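Local atomic coordinates of phycocyanobilin lyase subunit alpha (Nostoc sp. PCC 7120, PDB entry 5N3U), a protein that associates with CpcF to form a lyase and is probably required for attaching the bilin chromophore to the CpcA gene product of phycocyanin. Residues A11-Q16 against R34-W39; R45-A50 against G82-R87; G69-R74 against C99-V104; Y195-V200 against I221-A226. All blocks are in the same frame, centred on the assembly; numbering follows the deposited sequence.

Contact 1: residues A11-Q16 against R34-W39; sequences AENGPQ and RYYAAW
N13 makes the main polar link from this N-terminal arm to Y36, on a helix of the HEAT-like array. Its first torsion (chi1 85°) sets CG between the backbone N and the carbonyl carbon, and this brings the amide to the helix although the CB bond itself does not aim there. The Y36 hydroxyl donates to N13 OD1, OH to OD1 2.5 Å, with a C=O...donor angle of 140° and the donor tilted 30° from the carbonyl plane. The other amide corner, N13 ND2, lies 3.7 Å from W39 CH2 and approaches the indole obliquely; it also gives a weak hydrogen bond to D105 O of the CpcF chain. A leucine in its place would probably leave the Y36 hydroxyl without its acceptor and the D105 carbonyl of CpcF without this donor. At G14, only backbone meets the tyrosine, with G14 CA 3.8 Å from Y36 OH. P15 then lays CD over one face of the Y36 ring, 4.4 Å from CE1, while W39 CE3 covers the opposite face from within the helix, 4.0 Å above the ring plane. The arm thus packs on helix 31-43, just ahead of helix 19-25. CpcF reaches the same residues through F144 on P15 and A103 on Y36, and helix 72-83 meets helix 31-43 through N76 on W39 and L73 on A38.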
loop_
_atom_site.group_PDB
_atom_site.type_symbol
_atom_site.label_atom_id
_atom_site.label_comp_id
_atom_site.label_asym_id
_atom_site.label_seq_id
_atom_site.Cartn_x
_atom_site.Cartn_y
_atom_site.Cartn_z
ATOM N N ALA A 11 2.578 1.092 9.414
ATOM C CA ALA A 11 2.449 2.255 10.339
ATOM C C ALA A 11 3.513 3.373 10.061
ATOM O O ALA A 11 3.150 4.523 9.803
ATOM C CB ALA A 11 2.530 1.777 11.793
ATOM N N GLU A 12 4.795 2.972 10.009
ATOM C CA GLU A 12 5.986 3.858 9.686
ATOM C C GLU A 12 6.695 3.589 8.309
ATOM O O GLU A 12 6.706 2.466 7.842
ATOM C CB GLU A 12 7.059 3.720 10.788
ATOM C CG GLU A 12 7.177 2.350 11.463
ATOM C CD GLU A 12 7.519 1.182 10.526
ATOM O OE1 GLU A 12 8.528 1.267 9.778
ATOM O OE2 GLU A 12 6.787 0.145 10.560
ATOM N N ASN A 13 7.255 4.606 7.645
ATOM C CA ASN A 13 8.321 4.369 6.591
ATOM C C ASN A 13 9.570 5.180 6.909
ATOM O O ASN A 13 10.419 5.453 6.005
ATOM C CB ASN A 13 7.858 4.639 5.120
ATOM C CG ASN A 13 7.980 6.131 4.675
ATOM O OD1 ASN A 13 7.782 7.040 5.453
ATOM N ND2 ASN A 13 8.246 6.354 3.431
ATOM N N GLY A 14 9.676 5.618 8.170
ATOM C CA GLY A 14 10.677 6.646 8.468
ATOM C C GLY A 14 10.482 7.326 9.791
ATOM O O GLY A 14 9.554 6.987 10.485
ATOM N N PRO A 15 11.393 8.256 10.150
ATOM C CA PRO A 15 11.191 9.004 11.413
ATOM C C PRO A 15 9.755 9.568 11.473
ATOM O O PRO A 15 9.140 9.871 10.437
ATOM C CB PRO A 15 12.303 10.097 11.394
ATOM C CG PRO A 15 12.952 10.042 10.051
ATOM C CD PRO A 15 12.633 8.675 9.458
ATOM N N GLN A 16 9.185 9.584 12.663
ATOM C CA GLN A 16 7.823 10.064 12.820
ATOM C C GLN A 16 7.957 11.603 12.936
ATOM O O GLN A 16 8.714 12.106 13.765
ATOM C CB GLN A 16 7.117 9.444 14.025
ATOM C CG GLN A 16 5.616 9.217 13.732
ATOM C CD GLN A 16 5.317 7.843 13.103
ATOM O OE1 GLN A 16 5.478 6.835 13.767
ATOM N NE2 GLN A 16 4.877 7.803 11.837
ATOM N N ARG A 34 17.266 15.636 5.823
ATOM C CA ARG A 34 16.740 16.755 5.024
ATOM C C ARG A 34 15.944 16.214 3.793
ATOM O O ARG A 34 14.884 16.728 3.453
ATOM C CB ARG A 34 17.888 17.566 4.415
ATOM C CG ARG A 34 18.801 18.188 5.423
ATOM C CD ARG A 34 19.812 19.016 4.646
ATOM N NE ARG A 34 20.555 19.843 5.584
ATOM C CZ ARG A 34 21.336 20.870 5.248
ATOM N NH1 ARG A 34 21.488 21.253 3.972
ATOM N NH2 ARG A 34 21.956 21.532 6.230
ATOM N N TYR A 35 16.540 15.255 3.094
ATOM C CA TYR A 35 15.928 14.678 1.873
ATOM C C TYR A 35 14.564 14.098 2.206
ATOM O O TYR A 35 13.615 14.322 1.521
ATOM C CB TYR A 35 16.896 13.648 1.290
ATOM C CG TYR A 35 16.497 12.974 0.028
ATOM C CD1 TYR A 35 16.791 13.553 -1.201
ATOM C CD2 TYR A 35 15.824 11.736 0.025
ATOM C CE1 TYR A 35 16.430 12.942 -2.390
ATOM C CE2 TYR A 35 15.493 11.083 -1.192
ATOM C CZ TYR A 35 15.806 11.686 -2.366
ATOM O OH TYR A 35 15.463 11.153 -3.581
ATOM N N TYR A 36 14.483 13.343 3.282
ATOM C CA TYR A 36 13.277 12.693 3.685
ATOM C C TYR A 36 12.252 13.730 4.067
ATOM O O TYR A 36 11.087 13.688 3.664
ATOM C CB TYR A 36 13.579 11.711 4.832
ATOM C CG TYR A 36 12.328 10.983 5.221
ATOM C CD1 TYR A 36 11.492 11.510 6.149
ATOM C CD2 TYR A 36 11.983 9.784 4.605
ATOM C CE1 TYR A 36 10.342 10.911 6.500
ATOM C CE2 TYR A 36 10.815 9.127 4.941
ATOM C CZ TYR A 36 10.015 9.707 5.910
ATOM O OH TYR A 36 8.886 9.142 6.263
ATOM N N ALA A 37 12.690 14.740 4.789
ATOM C CA ALA A 37 11.750 15.756 5.242
ATOM C C ALA A 37 11.117 16.543 4.125
ATOM O O ALA A 37 9.961 16.832 4.160
ATOM C CB ALA A 37 12.464 16.703 6.213
ATOM N N ALA A 38 11.875 16.944 3.143
ATOM C CA ALA A 38 11.330 17.531 1.938
ATOM C C ALA A 38 10.337 16.644 1.221
ATOM O O ALA A 38 9.255 17.145 0.876
ATOM C CB ALA A 38 12.430 17.889 0.970
ATOM N N TRP A 39 10.618 15.330 1.046
ATOM C CA TRP A 39 9.581 14.430 0.532
ATOM C C TRP A 39 8.339 14.406 1.412
ATOM O O TRP A 39 7.219 14.495 0.943
ATOM C CB TRP A 39 10.204 12.973 0.393
ATOM C CG TRP A 39 9.192 11.968 0.084
ATOM C CD1 TRP A 39 8.767 11.595 -1.136
ATOM C CD2 TRP A 39 8.483 11.181 1.002
ATOM N NE1 TRP A 39 7.769 10.723 -1.033
ATOM C CE2 TRP A 39 7.562 10.418 0.256
ATOM C CE3 TRP A 39 8.485 11.092 2.382
ATOM C CZ2 TRP A 39 6.685 9.512 0.834
ATOM C CZ3 TRP A 39 7.592 10.183 2.986
ATOM C CH2 TRP A 39 6.688 9.424 2.201
#

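Contact 2: residues R45-A50 against G82-R87; sequences RVKESA and GKLGNR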
loop_
_atom_site.group_PDB
_atom_site.type_symbol
_atom_site.label_atom_id
_atom_site.label_comp_id
_atom_site.label_asym_id
_atom_site.label_seq_id
_atom_site.Cartn_x
_atom_site.Cartn_y
_atom_site.Cartn_z
ATOM N N ARG A 45 1.375 17.236 2.043
ATOM C CA ARG A 45 0.742 18.491 1.533
ATOM C C ARG A 45 0.637 19.562 2.671
ATOM O O ARG A 45 -0.414 20.079 2.951
ATOM C CB ARG A 45 -0.593 18.231 0.909
ATOM C CG ARG A 45 -0.432 17.447 -0.385
ATOM C CD ARG A 45 -1.615 17.686 -1.282
ATOM N NE ARG A 45 -1.547 16.732 -2.381
ATOM C CZ ARG A 45 -1.367 17.017 -3.671
ATOM N NH1 ARG A 45 -1.224 18.274 -4.126
ATOM N NH2 ARG A 45 -1.328 16.007 -4.525
ATOM N N VAL A 46 1.763 19.813 3.310
ATOM C CA VAL A 46 1.872 20.698 4.435
ATOM C C VAL A 46 2.059 22.039 3.823
ATOM O O VAL A 46 3.188 22.454 3.504
ATOM C CB VAL A 46 3.083 20.328 5.242
ATOM C CG1 VAL A 46 3.322 21.293 6.392
ATOM C CG2 VAL A 46 2.921 18.912 5.800
ATOM N N LYS A 47 0.942 22.715 3.644
ATOM C CA LYS A 47 0.912 24.008 2.958
ATOM C C LYS A 47 1.209 25.269 3.813
ATOM O O LYS A 47 1.253 26.334 3.274
ATOM C CB LYS A 47 -0.445 24.210 2.307
ATOM C CG LYS A 47 -0.917 23.024 1.545
ATOM C CD LYS A 47 -2.212 23.334 0.847
ATOM C CE LYS A 47 -2.189 22.654 -0.498
ATOM N NZ LYS A 47 -3.544 22.290 -0.952
ATOM N N GLU A 48 1.415 25.141 5.116
ATOM C CA GLU A 48 1.909 26.255 5.956
ATOM C C GLU A 48 2.962 27.097 5.291
ATOM O O GLU A 48 3.939 26.583 4.682
ATOM C CB GLU A 48 2.621 25.690 7.155
ATOM C CG GLU A 48 1.705 25.333 8.298
ATOM C CD GLU A 48 2.416 24.461 9.306
ATOM O OE1 GLU A 48 1.784 23.509 9.823
ATOM O OE2 GLU A 48 3.615 24.720 9.532
ATOM N N SER A 49 2.870 28.393 5.491
ATOM C CA SER A 49 3.810 29.270 4.842
ATOM C C SER A 49 5.228 28.974 5.211
ATOM O O SER A 49 6.112 29.185 4.371
ATOM C CB SER A 49 3.459 30.759 5.084
ATOM O OG SER A 49 3.556 30.993 6.490
ATOM N N ALA A 50 5.538 28.527 6.435
ATOM C CA ALA A 50 6.934 28.346 6.770
ATOM C C ALA A 50 7.480 27.086 6.028
ATOM O O ALA A 50 8.660 27.027 5.733
ATOM C CB ALA A 50 7.195 28.215 8.264
ATOM N N GLY A 82 5.524 21.841 -5.856
ATOM C CA GLY A 82 4.424 21.788 -6.757
ATOM C C GLY A 82 3.132 21.275 -6.110
ATOM O O GLY A 82 2.110 21.546 -6.598
ATOM N N LYS A 83 3.207 20.497 -5.050
ATOM C CA LYS A 83 2.055 19.870 -4.419
ATOM C C LYS A 83 1.429 20.853 -3.420
ATOM O O LYS A 83 0.345 20.610 -2.946
ATOM C CB LYS A 83 2.497 18.623 -3.685
ATOM C CG LYS A 83 2.924 17.516 -4.679
ATOM C CD LYS A 83 3.551 16.315 -4.032
ATOM C CE LYS A 83 2.559 15.189 -3.659
ATOM N NZ LYS A 83 1.392 15.631 -2.809
ATOM N N LEU A 84 2.141 21.937 -3.084
ATOM C CA LEU A 84 1.638 22.827 -2.040
ATOM C C LEU A 84 0.780 23.963 -2.543
ATOM O O LEU A 84 0.270 24.657 -1.739
ATOM C CB LEU A 84 2.813 23.333 -1.201
ATOM C CG LEU A 84 3.661 22.222 -0.602
ATOM C CD1 LEU A 84 4.712 22.760 0.319
ATOM C CD2 LEU A 84 2.857 21.173 0.106
ATOM N N GLY A 85 0.698 24.204 -3.860
ATOM C CA GLY A 85 -0.165 25.177 -4.423
ATOM C C GLY A 85 0.180 26.620 -4.118
ATOM O O GLY A 85 -0.698 27.453 -4.162
ATOM N N ASN A 86 1.405 26.933 -3.734
ATOM C CA ASN A 86 1.741 28.297 -3.354
ATOM C C ASN A 86 2.647 28.931 -4.420
ATOM O O ASN A 86 3.803 28.585 -4.560
ATOM C CB ASN A 86 2.385 28.329 -2.022
ATOM C CG ASN A 86 2.486 29.746 -1.453
ATOM O OD1 ASN A 86 2.723 30.717 -2.158
ATOM N ND2 ASN A 86 2.364 29.838 -0.182
ATOM N N ARG A 87 2.104 29.900 -5.153
ATOM C CA ARG A 87 2.818 30.534 -6.266
ATOM C C ARG A 87 3.956 31.452 -5.847
ATOM O O ARG A 87 4.747 31.913 -6.669
ATOM C CB ARG A 87 1.839 31.254 -7.129
ATOM C CG ARG A 87 0.818 30.345 -7.763
ATOM C CD ARG A 87 -0.049 31.144 -8.708
ATOM N NE ARG A 87 -0.879 30.268 -9.523
ATOM C CZ ARG A 87 -1.437 30.617 -10.674
ATOM N NH1 ARG A 87 -1.255 31.851 -11.214
ATOM N NH2 ARG A 87 -2.207 29.723 -11.291
#
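The guanidinium of R45 carries K83 NZ over one face, 2.9 Å above its plane and displaced toward the rim. Both groups are donors, and R45 NE to K83 NZ is 3.2 Å, a meeting of like charges that may lower the lysine's pKa; NZ is held there by donating to G42 O. At the NH1 end, R45 gives a weak hydrogen bond to K83 O, 3.1 Å from NH1, bent to 131° at the hydrogen. The arginine chain, extended from CG to NE, crosses the lysine at about a right angle. An alanine in place of R45 would probably leave K83 O without this weak donor and uncover the methylenes of the lysine. R45, with positive phi (51°), is the C-prime residue of a Schellman motif that ends helix 31-43, with V46 N bonded to L41 O and R45 N to G42 O. Against this turn of the HEAT-like array sits L84, near the end of helix 72-83. Its CD1 lies 3.5 Å from V46 O, a buried carbonyl with no polar partner in the model, and its CD2 lies 3.7 Å from R45 CA. Beyond it, K47 runs its methylenes along the L84 carbonyl, with CE 3.4 Å from L84 O.

Contact 3: residues G69-R74 against C99-V104; sequences GGYPLR and CPDFYV
D101 and Y71 meet where two helices of the HEAT-repeat array begin: D101 is the N-cap of helix 102-115 and Y71 that of helix 72-83. The tight part is centred on the D101 carboxylate. With CG anti to the backbone N (chi1 177°), the acid reaches across to the neighbouring turn, where Y71 N donates to D101 OD2 over 2.9 Å, nearly straight at 163°, on the anti side of the oxygen but 34° out of the carboxylate plane. G70 CA approaches the same OD2 to 3.3 Å, and R75 NE forms a salt bridge to this oxygen. The acid's other oxygen, OD1, accepts the capping bond from Y103 N, which comes from above the carboxylate plane. D101 CB lies at the edge of the Y71 ring, 3.9 Å from Y71 CD1. The remainder has no further hydrogen bond between the two segments and rests on van der Waals contacts such as V104 CG2 to R74 CB, 3.8 Å. Its solvent side is exposed P100 and partly exposed R74, whose polar end turns to D61 O. R74 NH1 lies over one face of the Y71 ring, offset toward its rim; R65 makes a cation-pi contact with the same ring. C99 SG sits obliquely to that ring, 4.6 Å from its centroid, and accepts a hydrogen bond from D101 N at 3.5 Å.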
loop_
_atom_site.group_PDB
_atom_site.type_symbol
_atom_site.label_atom_id
_atom_site.label_comp_id
_atom_site.label_asym_id
_atom_site.label_seq_id
_atom_site.Cartn_x
_atom_site.Cartn_y
_atom_site.Cartn_z
ATOM N N GLY A 69 27.112 15.637 -10.705
ATOM C CA GLY A 69 26.770 16.906 -10.101
ATOM C C GLY A 69 25.297 17.151 -9.748
ATOM O O GLY A 69 24.883 18.303 -9.498
ATOM N N GLY A 70 24.521 16.093 -9.607
ATOM C CA GLY A 70 23.138 16.228 -9.090
ATOM C C GLY A 70 22.955 16.869 -7.736
ATOM O O GLY A 70 23.888 16.905 -6.896
ATOM N N TYR A 71 21.737 17.371 -7.495
ATOM C CA TYR A 71 21.404 18.040 -6.287
ATOM C C TYR A 71 20.169 17.369 -5.681
ATOM O O TYR A 71 19.049 17.835 -5.902
ATOM C CB TYR A 71 21.050 19.485 -6.613
ATOM C CG TYR A 71 22.187 20.382 -7.082
ATOM C CD1 TYR A 71 22.486 20.508 -8.420
ATOM C CD2 TYR A 71 22.867 21.225 -6.164
ATOM C CE1 TYR A 71 23.467 21.383 -8.851
ATOM C CE2 TYR A 71 23.868 22.066 -6.560
ATOM C CZ TYR A 71 24.159 22.143 -7.890
ATOM O OH TYR A 71 25.154 22.940 -8.316
ATOM N N PRO A 72 20.341 16.272 -4.908
ATOM C CA PRO A 72 19.166 15.543 -4.372
ATOM C C PRO A 72 18.154 16.375 -3.587
ATOM O O PRO A 72 16.975 16.197 -3.720
ATOM C CB PRO A 72 19.789 14.490 -3.449
ATOM C CG PRO A 72 21.127 14.239 -4.052
ATOM C CD PRO A 72 21.604 15.573 -4.600
ATOM N N LEU A 73 18.587 17.237 -2.719
ATOM C CA LEU A 73 17.605 17.969 -1.952
ATOM C C LEU A 73 16.892 18.985 -2.859
ATOM O O LEU A 73 15.727 19.262 -2.628
ATOM C CB LEU A 73 18.246 18.688 -0.701
ATOM C CG LEU A 73 17.279 19.482 0.153
ATOM C CD1 LEU A 73 16.269 18.528 0.757
ATOM C CD2 LEU A 73 17.974 20.285 1.335
ATOM N N ARG A 74 17.576 19.554 -3.833
ATOM C CA ARG A 74 16.886 20.497 -4.714
ATOM C C ARG A 74 15.773 19.758 -5.489
ATOM O O ARG A 74 14.693 20.263 -5.639
ATOM C CB ARG A 74 17.808 21.122 -5.709
ATOM C CG ARG A 74 18.757 22.118 -5.093
ATOM C CD ARG A 74 19.501 22.847 -6.186
ATOM N NE ARG A 74 20.639 23.550 -5.612
ATOM C CZ ARG A 74 21.346 24.473 -6.231
ATOM N NH1 ARG A 74 21.019 24.860 -7.461
ATOM N NH2 ARG A 74 22.390 25.013 -5.601
ATOM N N CYS A 99 19.009 24.961 -13.918
ATOM C CA CYS A 99 19.922 24.171 -13.119
ATOM C C CYS A 99 20.634 23.165 -14.025
ATOM O O CYS A 99 19.991 22.526 -14.882
ATOM C CB CYS A 99 19.168 23.370 -12.042
ATOM S SG CYS A 99 20.334 22.499 -10.882
ATOM N N PRO A 100 21.954 22.944 -13.800
ATOM C CA PRO A 100 22.592 21.957 -14.595
ATOM C C PRO A 100 22.130 20.545 -14.401
ATOM O O PRO A 100 22.290 19.759 -15.331
ATOM C CB PRO A 100 24.100 22.033 -14.189
ATOM C CG PRO A 100 24.257 23.285 -13.510
ATOM C CD PRO A 100 22.926 23.674 -12.931
ATOM N N ASP A 101 21.512 20.220 -13.263
ATOM C CA ASP A 101 21.044 18.875 -13.011
ATOM C C ASP A 101 19.682 18.670 -13.734
ATOM O O ASP A 101 18.675 19.320 -13.403
ATOM C CB ASP A 101 20.849 18.742 -11.514
ATOM C CG ASP A 101 20.284 17.404 -11.087
ATOM O OD1 ASP A 101 19.985 16.519 -11.927
ATOM O OD2 ASP A 101 20.112 17.224 -9.840
ATOM N N PHE A 102 19.675 17.737 -14.677
ATOM C CA PHE A 102 18.477 17.416 -15.426
ATOM C C PHE A 102 17.255 17.190 -14.546
ATOM O O PHE A 102 16.135 17.671 -14.863
ATOM C CB PHE A 102 18.730 16.197 -16.375
ATOM C CG PHE A 102 17.479 15.667 -17.000
ATOM C CD1 PHE A 102 16.693 14.748 -16.328
ATOM C CD2 PHE A 102 17.058 16.095 -18.280
ATOM C CE1 PHE A 102 15.522 14.279 -16.848
ATOM C CE2 PHE A 102 15.887 15.548 -18.867
ATOM C CZ PHE A 102 15.054 14.729 -18.124
ATOM N N TYR A 103 17.464 16.463 -13.457
ATOM C CA TYR A 103 16.375 16.012 -12.614
ATOM C C TYR A 103 15.793 17.188 -11.781
ATOM O O TYR A 103 14.631 17.180 -11.469
ATOM C CB TYR A 103 16.780 14.841 -11.740
ATOM C CG TYR A 103 17.004 13.624 -12.562
ATOM C CD1 TYR A 103 15.899 12.940 -13.097
ATOM C CD2 TYR A 103 18.285 13.198 -12.889
ATOM C CE1 TYR A 103 16.085 11.835 -13.981
ATOM C CE2 TYR A 103 18.485 12.085 -13.707
ATOM C CZ TYR A 103 17.374 11.435 -14.250
ATOM O OH TYR A 103 17.537 10.370 -15.088
ATOM N N VAL A 104 16.573 18.206 -11.534
ATOM C CA VAL A 104 16.030 19.476 -10.972
ATOM C C VAL A 104 15.145 20.187 -12.003
ATOM O O VAL A 104 14.099 20.641 -11.666
ATOM C CB VAL A 104 17.141 20.393 -10.497
ATOM C CG1 VAL A 104 16.577 21.734 -10.124
ATOM C CG2 VAL A 104 17.807 19.794 -9.292
#

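Contact 4: residues Y195-V200 against I221-A226; sequences YGELLV and IGYLAA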
loop_
_atom_site.group_PDB
_atom_site.type_symbol
_atom_site.label_atom_id
_atom_site.label_comp_id
_atom_site.label_asym_id
_atom_site.label_seq_id
_atom_site.Cartn_x
_atom_site.Cartn_y
_atom_site.Cartn_z
ATOM N N TYR A 195 -6.432 16.660 -31.596
ATOM C CA TYR A 195 -5.356 16.441 -30.588
ATOM C C TYR A 195 -5.896 15.615 -29.423
ATOM O O TYR A 195 -5.218 14.724 -28.931
ATOM C CB TYR A 195 -4.789 17.780 -30.132
ATOM C CG TYR A 195 -4.127 18.492 -31.249
ATOM C CD1 TYR A 195 -3.205 17.859 -32.063
ATOM C CD2 TYR A 195 -4.498 19.781 -31.571
ATOM C CE1 TYR A 195 -2.625 18.522 -33.143
ATOM C CE2 TYR A 195 -3.922 20.434 -32.648
ATOM C CZ TYR A 195 -3.055 19.783 -33.451
ATOM O OH TYR A 195 -2.548 20.512 -34.495
ATOM N N GLY A 196 -7.142 15.847 -29.020
ATOM C CA GLY A 196 -7.759 14.942 -28.066
ATOM C C GLY A 196 -7.863 13.559 -28.506
ATOM O O GLY A 196 -7.744 12.629 -27.716
ATOM N N GLU A 197 -8.160 13.366 -29.793
ATOM C CA GLU A 197 -8.241 12.020 -30.342
ATOM C C GLU A 197 -6.960 11.278 -30.332
ATOM O O GLU A 197 -6.907 10.046 -30.202
ATOM C CB GLU A 197 -8.818 12.053 -31.782
ATOM C CG GLU A 197 -10.289 12.450 -31.888
ATOM C CD GLU A 197 -11.160 11.476 -31.163
ATOM O OE1 GLU A 197 -10.950 10.293 -31.375
ATOM O OE2 GLU A 197 -12.004 11.894 -30.360
ATOM N N LEU A 198 -5.855 11.958 -30.503
ATOM C CA LEU A 198 -4.589 11.225 -30.403
ATOM C C LEU A 198 -4.416 10.630 -28.981
ATOM O O LEU A 198 -3.863 9.549 -28.824
ATOM C CB LEU A 198 -3.432 12.174 -30.577
ATOM C CG LEU A 198 -3.147 12.637 -31.970
ATOM C CD1 LEU A 198 -2.303 13.877 -31.882
ATOM C CD2 LEU A 198 -2.449 11.485 -32.705
ATOM N N LEU A 199 -4.847 11.371 -27.963
ATOM C CA LEU A 199 -4.804 10.828 -26.550
ATOM C C LEU A 199 -5.707 9.629 -26.401
ATOM O O LEU A 199 -5.301 8.568 -25.895
ATOM C CB LEU A 199 -5.158 11.916 -25.547
ATOM C CG LEU A 199 -4.130 13.059 -25.600
ATOM C CD1 LEU A 199 -4.553 14.286 -24.808
ATOM C CD2 LEU A 199 -2.839 12.493 -25.124
ATOM N N VAL A 200 -6.887 9.728 -26.965
ATOM C CA VAL A 200 -7.769 8.513 -27.005
ATOM C C VAL A 200 -7.119 7.321 -27.612
ATOM O O VAL A 200 -7.130 6.225 -27.057
ATOM C CB VAL A 200 -9.084 8.815 -27.725
ATOM C CG1 VAL A 200 -9.883 7.521 -27.917
ATOM C CG2 VAL A 200 -9.871 9.833 -26.926
ATOM N N ILE A 221 -7.497 18.065 -19.673
ATOM C CA ILE A 221 -8.041 18.886 -20.716
ATOM C C ILE A 221 -9.552 18.848 -20.742
ATOM O O ILE A 221 -10.154 19.681 -21.375
ATOM C CB ILE A 221 -7.425 18.498 -22.069
ATOM C CG1 ILE A 221 -7.900 17.132 -22.490
ATOM C CG2 ILE A 221 -5.906 18.574 -21.946
ATOM C CD1 ILE A 221 -7.357 16.612 -23.789
ATOM N N GLY A 222 -10.154 17.845 -20.099
ATOM C CA GLY A 222 -11.606 17.756 -19.965
ATOM C C GLY A 222 -12.297 17.370 -21.263
ATOM O O GLY A 222 -13.400 17.834 -21.487
ATOM N N TYR A 223 -11.686 16.512 -22.082
ATOM C CA TYR A 223 -12.204 16.161 -23.416
ATOM C C TYR A 223 -13.362 15.186 -23.350
ATOM O O TYR A 223 -13.172 13.962 -23.289
ATOM C CB TYR A 223 -11.082 15.559 -24.279
ATOM C CG TYR A 223 -11.420 15.213 -25.737
ATOM C CD1 TYR A 223 -11.964 16.167 -26.618
ATOM C CD2 TYR A 223 -11.122 13.951 -26.248
ATOM C CE1 TYR A 223 -12.254 15.840 -27.955
ATOM C CE2 TYR A 223 -11.350 13.634 -27.576
ATOM C CZ TYR A 223 -11.943 14.576 -28.410
ATOM O OH TYR A 223 -12.187 14.199 -29.692
ATOM N N LEU A 224 -14.566 15.741 -23.439
ATOM C CA LEU A 224 -15.824 14.974 -23.216
ATOM C C LEU A 224 -16.022 13.734 -24.056
ATOM O O LEU A 224 -16.400 12.692 -23.546
ATOM C CB LEU A 224 -17.040 15.877 -23.374
ATOM C CG LEU A 224 -18.416 15.278 -23.041
ATOM C CD1 LEU A 224 -18.511 14.986 -21.537
ATOM C CD2 LEU A 224 -19.507 16.273 -23.424
ATOM N N ALA A 225 -15.750 13.825 -25.349
ATOM C CA ALA A 225 -15.876 12.704 -26.210
ATOM C C ALA A 225 -15.106 11.519 -25.855
ATOM O O ALA A 225 -15.378 10.439 -26.354
ATOM C CB ALA A 225 -15.566 13.135 -27.701
ATOM N N ALA A 226 -14.097 11.626 -24.988
ATOM C CA ALA A 226 -13.359 10.427 -24.581
ATOM C C ALA A 226 -14.012 9.618 -23.438
ATOM O O ALA A 226 -13.459 8.609 -22.992
ATOM C CB ALA A 226 -11.949 10.844 -24.144
#
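G196 offers the hollow and Y223 the bump in this join of the HEAT-type helical array, where helix 193-203 packs on the turn following helix 208-221. Lacking a side chain, G196 lets the tyrosine ring lie directly on the helix backbone: its CA stands 4.0 Å from the ring centroid and 18° off the normal, a CH-pi contact. A225 CB covers the opposite face of the ring, toward the rim. With CG anti to the backbone N (chi1 -176°), Y223 reaches across the gap to this slot. Y223 OH donates to E197 OE2, which lies at the ring edge in its plane, the glutamate chain bending at chi2 to bring it there; the 2.4 Å between Y223 OH and E197 OE2 is very short, so the exact length is doubtful. V200 fills the next groove. Its CG2 comes to the ring edge, 4.1 Å from Y223 CE2, and presses on A226 CB at 3.6 Å. L218 of helix 208-221 packs on both Y223 and A226. Nearer the start of the turn, L199 and I221 reach toward each other tip to tip, their CD1 atoms 3.8 Å apart.

In the fold
Contacts 1, 2 and 3 lie in the N-terminal part of the chain. Contacts 1 and 3 touch, L73 CD1 lying 3.5 Å from R34 O, although their centres are about 20 Å apart. Contacts 2 and 3 use the two ends of helix 72-83, with centres about 21 Å apart, and their segments alternate along the chain. Contact 2, centred about 17 Å from the centre of contact 1, touches neither: its nearest atoms are about 6 Å from contact 1 and about 9 Å from contact 3. Contact 4 stands apart across the chain's centre, about 38 Å from contact 1 between centres. Contact 1 packs extensively against CpcF; contacts 3 and 4 touch no other chain.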